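Local coordinates for putative uncharacterized protein lp_3323 (Lactobacillus plantarum, PDB 3DC7) that is of unknown function but, as a member of the GDSL-like lipase/acylhydrolase family of SGNH hydrolases, probably hydrolyses ester bonds, at residues Leu120-Gln124 with Met169-Val175; Ile140-Phe144 with Asp200-Pro204. All blocks are in the same frame, centred on the assembly; numbering follows the deposited sequence.

Contact 1 (Leu120-Gln124 with Met169-Val175); sequences LTGLQ and MTADYGV
Over one face of the Tyr-173 ring sits Leu-120, whose CB lies 3.7 Å from the ring centroid and 15° off its normal, a CH-pi contact; at the ring edge, in plane, is the carbonyl oxygen of Met-169, a selenomethionine. The pair illustrates helix-helix packing in the alpha/beta fold of SGNH hydrolases: helices 112-126 and 159-173 run beside each other, their local axes 10.7 Å apart and crossing at -30°, and Phe-134 of the parallel sheet touches both. Beyond CB, the two methyls of Leu-120 part: CD1 lies 3.4 Å from Met-169 O, and CD2 meets Val-175 CG2 at 3.8 Å. Thr-121 approaches the phenol end obliquely; its OG1 lies 3.0 Å from Tyr-173 OH and is hydrogen-bonded to Met-117 O, one turn earlier. Ile-190 of the second subunit packs on both residues. After Tyr-173 the chain turns through Gly-174, whose positive phi and two bonds back into the last turn make a Schellman motif. Here Gln-124, bent at chi2, uses both ends of its amide. OE1 accepts from Lys-132 NZ, whereas NE2, lying 18° out of the Tyr-173 carbonyl plane, donates to Tyr-173 O at 2.8 Å in a bond well short of straight.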
# COMPACT_ATOMS: atom_id res chain seq x y z
N LEU A 120 -2.77 20.64 0.62
CA LEU A 120 -3.76 19.68 1.09
C LEU A 120 -4.93 20.30 1.87
O LEU A 120 -6.06 19.87 1.71
CB LEU A 120 -3.09 18.59 1.93
CG LEU A 120 -2.20 17.65 1.12
CD1 LEU A 120 -1.27 16.85 2.03
CD2 LEU A 120 -3.05 16.75 0.24
N THR A 121 -4.64 21.29 2.72
CA THR A 121 -5.70 22.01 3.44
C THR A 121 -6.57 22.82 2.46
O THR A 121 -7.79 22.76 2.51
CB THR A 121 -5.12 22.95 4.52
OG1 THR A 121 -4.30 22.18 5.40
CG2 THR A 121 -6.24 23.62 5.32
N GLY A 122 -5.93 23.53 1.54
CA GLY A 122 -6.64 24.25 0.49
C GLY A 122 -7.62 23.38 -0.28
O GLY A 122 -8.78 23.77 -0.49
N LEU A 123 -7.16 22.20 -0.70
CA LEU A 123 -7.96 21.31 -1.53
C LEU A 123 -9.17 20.75 -0.79
O LEU A 123 -10.26 20.64 -1.36
CB LEU A 123 -7.11 20.16 -2.07
CG LEU A 123 -6.03 20.49 -3.10
CD1 LEU A 123 -5.06 19.33 -3.27
CD2 LEU A 123 -6.65 20.87 -4.43
N GLN A 124 -8.97 20.38 0.48
CA GLN A 124 -10.00 19.73 1.28
C GLN A 124 -11.03 20.73 1.77
O GLN A 124 -12.19 20.39 1.96
CB GLN A 124 -9.39 18.99 2.48
CG GLN A 124 -8.51 17.79 2.15
CD GLN A 124 -9.25 16.66 1.45
OE1 GLN A 124 -9.85 16.87 0.39
NE2 GLN A 124 -9.20 15.45 2.02
N MSE A 169 2.30 13.27 4.50
CA MSE A 169 1.36 14.39 4.47
C MSE A 169 0.02 14.04 3.84
O MSE A 169 -1.01 14.44 4.36
CB MSE A 169 1.94 15.61 3.74
CG MSE A 169 3.10 16.27 4.46
SE MSE A 169 2.62 16.75 6.29
CE MSE A 169 1.14 17.96 5.97
N THR A 170 0.01 13.30 2.74
CA THR A 170 -1.28 12.92 2.12
C THR A 170 -2.13 12.09 3.08
O THR A 170 -3.35 12.25 3.11
CB THR A 170 -1.15 12.19 0.78
OG1 THR A 170 -0.28 11.07 0.91
CG2 THR A 170 -0.60 13.12 -0.26
N ALA A 171 -1.47 11.22 3.86
CA ALA A 171 -2.11 10.38 4.86
C ALA A 171 -2.93 11.18 5.86
O ALA A 171 -4.07 10.83 6.15
CB ALA A 171 -1.09 9.52 5.57
N ASP A 172 -2.35 12.27 6.36
CA ASP A 172 -3.01 13.13 7.34
C ASP A 172 -4.28 13.84 6.84
O ASP A 172 -5.07 14.35 7.63
CB ASP A 172 -2.02 14.16 7.87
CG ASP A 172 -1.00 13.55 8.80
OD1 ASP A 172 -1.25 12.47 9.39
OD2 ASP A 172 0.07 14.18 8.94
N TYR A 173 -4.47 13.87 5.53
CA TYR A 173 -5.63 14.54 4.96
C TYR A 173 -6.55 13.57 4.28
O TYR A 173 -7.58 13.95 3.74
CB TYR A 173 -5.17 15.65 4.01
CG TYR A 173 -4.57 16.80 4.75
CD1 TYR A 173 -3.22 16.77 5.18
CD2 TYR A 173 -5.33 17.91 5.08
CE1 TYR A 173 -2.66 17.82 5.90
CE2 TYR A 173 -4.78 18.97 5.79
CZ TYR A 173 -3.45 18.92 6.19
OH TYR A 173 -2.93 19.97 6.89
N GLY A 174 -6.18 12.29 4.32
CA GLY A 174 -6.97 11.21 3.75
C GLY A 174 -6.90 11.11 2.24
O GLY A 174 -7.71 10.41 1.63
N VAL A 175 -5.91 11.77 1.65
CA VAL A 175 -5.79 11.83 0.20
C VAL A 175 -5.00 10.65 -0.35
O VAL A 175 -3.82 10.52 -0.05
CB VAL A 175 -5.12 13.16 -0.28
CG1 VAL A 175 -4.93 13.14 -1.80
CG2 VAL A 175 -5.94 14.34 0.15

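Contact 2 (Ile140-Phe144 with Asp200-Pro204); sequences IGSDF and DTLHP
Ile-140 and Leu-202 run alongside each other in the same direction, CG2 of Ile-140 3.6 Å from CD1 of Leu-202; Val-92 and Phe-148 touch both. The second loop has the Asp-x-x-His-Pro signature of SGNH hydrolases, whose aspartate and histidine are catalytic in that family, so Asp-200 and His-203 probably serve likewise. At Gly-141 the backbones join: its N donates to Thr-201 O at 2.8 Å, nearly straight (172°). Having no side chain, Gly-141 lets Thr-201 CB come within 3.6 Å of its CA. The backbone N-H of Asp-143 then donates to Thr-201 OG1, which is held by three bonds: it also donates to Asp-200 O and accepts from a water. That water links the loops further, donating to Gly-141 O and accepting from Phe-144 N. With CG anti to its backbone N (chi1 -179°), Phe-144 turns its ring over the second loop. Leu-202 CD2 rests on one face, 3.5 Å from the centroid, while His-203 comes obliquely, His-203 NE2 3.7 Å from Phe-144 CE1. OD1 of Asp-200 accepts from Leu-202 N, an Asx turn, and through its syn lone pair from His-203 N, extending it to an Asx motif; OD2 lies at the ring edge, 3.5 Å from Phe-144 CD1.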
# COMPACT_ATOMS: atom_id res chain seq x y z
N ILE A 140 14.32 9.42 -10.84
CA ILE A 140 14.98 10.05 -11.98
C ILE A 140 16.44 9.63 -12.09
O ILE A 140 17.01 9.11 -11.14
CB ILE A 140 14.87 11.60 -11.95
CG1 ILE A 140 15.70 12.18 -10.79
CG2 ILE A 140 13.40 12.05 -11.92
CD1 ILE A 140 15.75 13.68 -10.75
N GLY A 141 17.03 9.86 -13.26
CA GLY A 141 18.44 9.59 -13.50
C GLY A 141 19.29 10.82 -13.25
O GLY A 141 18.83 11.76 -12.59
N SER A 142 20.50 10.83 -13.80
CA SER A 142 21.49 11.87 -13.51
C SER A 142 21.90 12.72 -14.72
O SER A 142 22.87 13.47 -14.65
CB SER A 142 22.74 11.24 -12.90
OG SER A 142 22.54 10.98 -11.52
N ASP A 143 21.16 12.60 -15.82
CA ASP A 143 21.61 13.18 -17.07
C ASP A 143 20.89 14.46 -17.49
O ASP A 143 21.22 15.03 -18.53
CB ASP A 143 21.55 12.13 -18.18
CG ASP A 143 22.56 10.99 -17.97
OD1 ASP A 143 23.61 11.21 -17.32
OD2 ASP A 143 22.28 9.86 -18.45
N PHE A 144 19.93 14.91 -16.69
CA PHE A 144 19.19 16.14 -17.01
C PHE A 144 19.99 17.44 -16.80
O PHE A 144 19.98 18.32 -17.66
CB PHE A 144 17.86 16.22 -16.24
CG PHE A 144 17.05 17.46 -16.55
CD1 PHE A 144 16.32 17.56 -17.74
CD2 PHE A 144 17.05 18.53 -15.66
CE1 PHE A 144 15.58 18.71 -18.03
CE2 PHE A 144 16.30 19.70 -15.94
CZ PHE A 144 15.57 19.78 -17.13
N ASP A 200 15.21 12.17 -21.24
CA ASP A 200 16.44 12.77 -20.72
C ASP A 200 16.76 12.33 -19.29
O ASP A 200 17.51 13.03 -18.57
CB ASP A 200 16.27 14.29 -20.74
CG ASP A 200 15.00 14.74 -20.04
OD1 ASP A 200 14.44 13.94 -19.25
OD2 ASP A 200 14.54 15.87 -20.28
N THR A 201 16.19 11.19 -18.88
CA THR A 201 16.25 10.65 -17.51
C THR A 201 15.43 11.40 -16.47
O THR A 201 15.54 11.12 -15.28
CB THR A 201 17.70 10.41 -16.95
OG1 THR A 201 18.24 11.64 -16.42
CG2 THR A 201 18.63 9.80 -18.01
N LEU A 202 14.61 12.35 -16.92
CA LEU A 202 13.67 13.06 -16.04
C LEU A 202 12.22 13.07 -16.58
O LEU A 202 11.29 12.67 -15.87
CB LEU A 202 14.17 14.49 -15.75
CG LEU A 202 13.18 15.47 -15.11
CD1 LEU A 202 12.81 15.12 -13.68
CD2 LEU A 202 13.70 16.91 -15.17
N HIS A 203 12.04 13.52 -17.82
CA HIS A 203 10.72 13.61 -18.42
C HIS A 203 10.36 12.31 -19.11
O HIS A 203 11.17 11.78 -19.84
CB HIS A 203 10.65 14.75 -19.45
CG HIS A 203 11.00 16.09 -18.89
ND1 HIS A 203 10.14 16.81 -18.10
CD2 HIS A 203 12.12 16.84 -19.00
CE1 HIS A 203 10.71 17.94 -17.74
NE2 HIS A 203 11.92 17.98 -18.28
N PRO A 204 9.15 11.79 -18.86
CA PRO A 204 8.71 10.64 -19.64
C PRO A 204 8.54 11.02 -21.10
O PRO A 204 8.16 12.16 -21.40
CB PRO A 204 7.34 10.30 -19.03
CG PRO A 204 7.34 10.91 -17.70
CD PRO A 204 8.15 12.17 -17.85
O HOH W 1 18.42 13.77 -14.33

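The two contacts show how one fold uses different chemistry in different places. They lie on opposite sides of the chain's centre, about 29 Å apart between their own centres, and share no helix or strand. Contact 1 is buried and joins two helices, mostly through apolar side chains; a second subunit reaches many of its residues, so it also backs an interface. Contact 2 is only partly buried, joins two loops without regular structure and is touched by no other chain of the assembly. It relies more on backbone polar groups, a threonine hydroxyl and a water. Each includes a leucine on an aromatic face, but only contact 2 includes the probable catalytic loop.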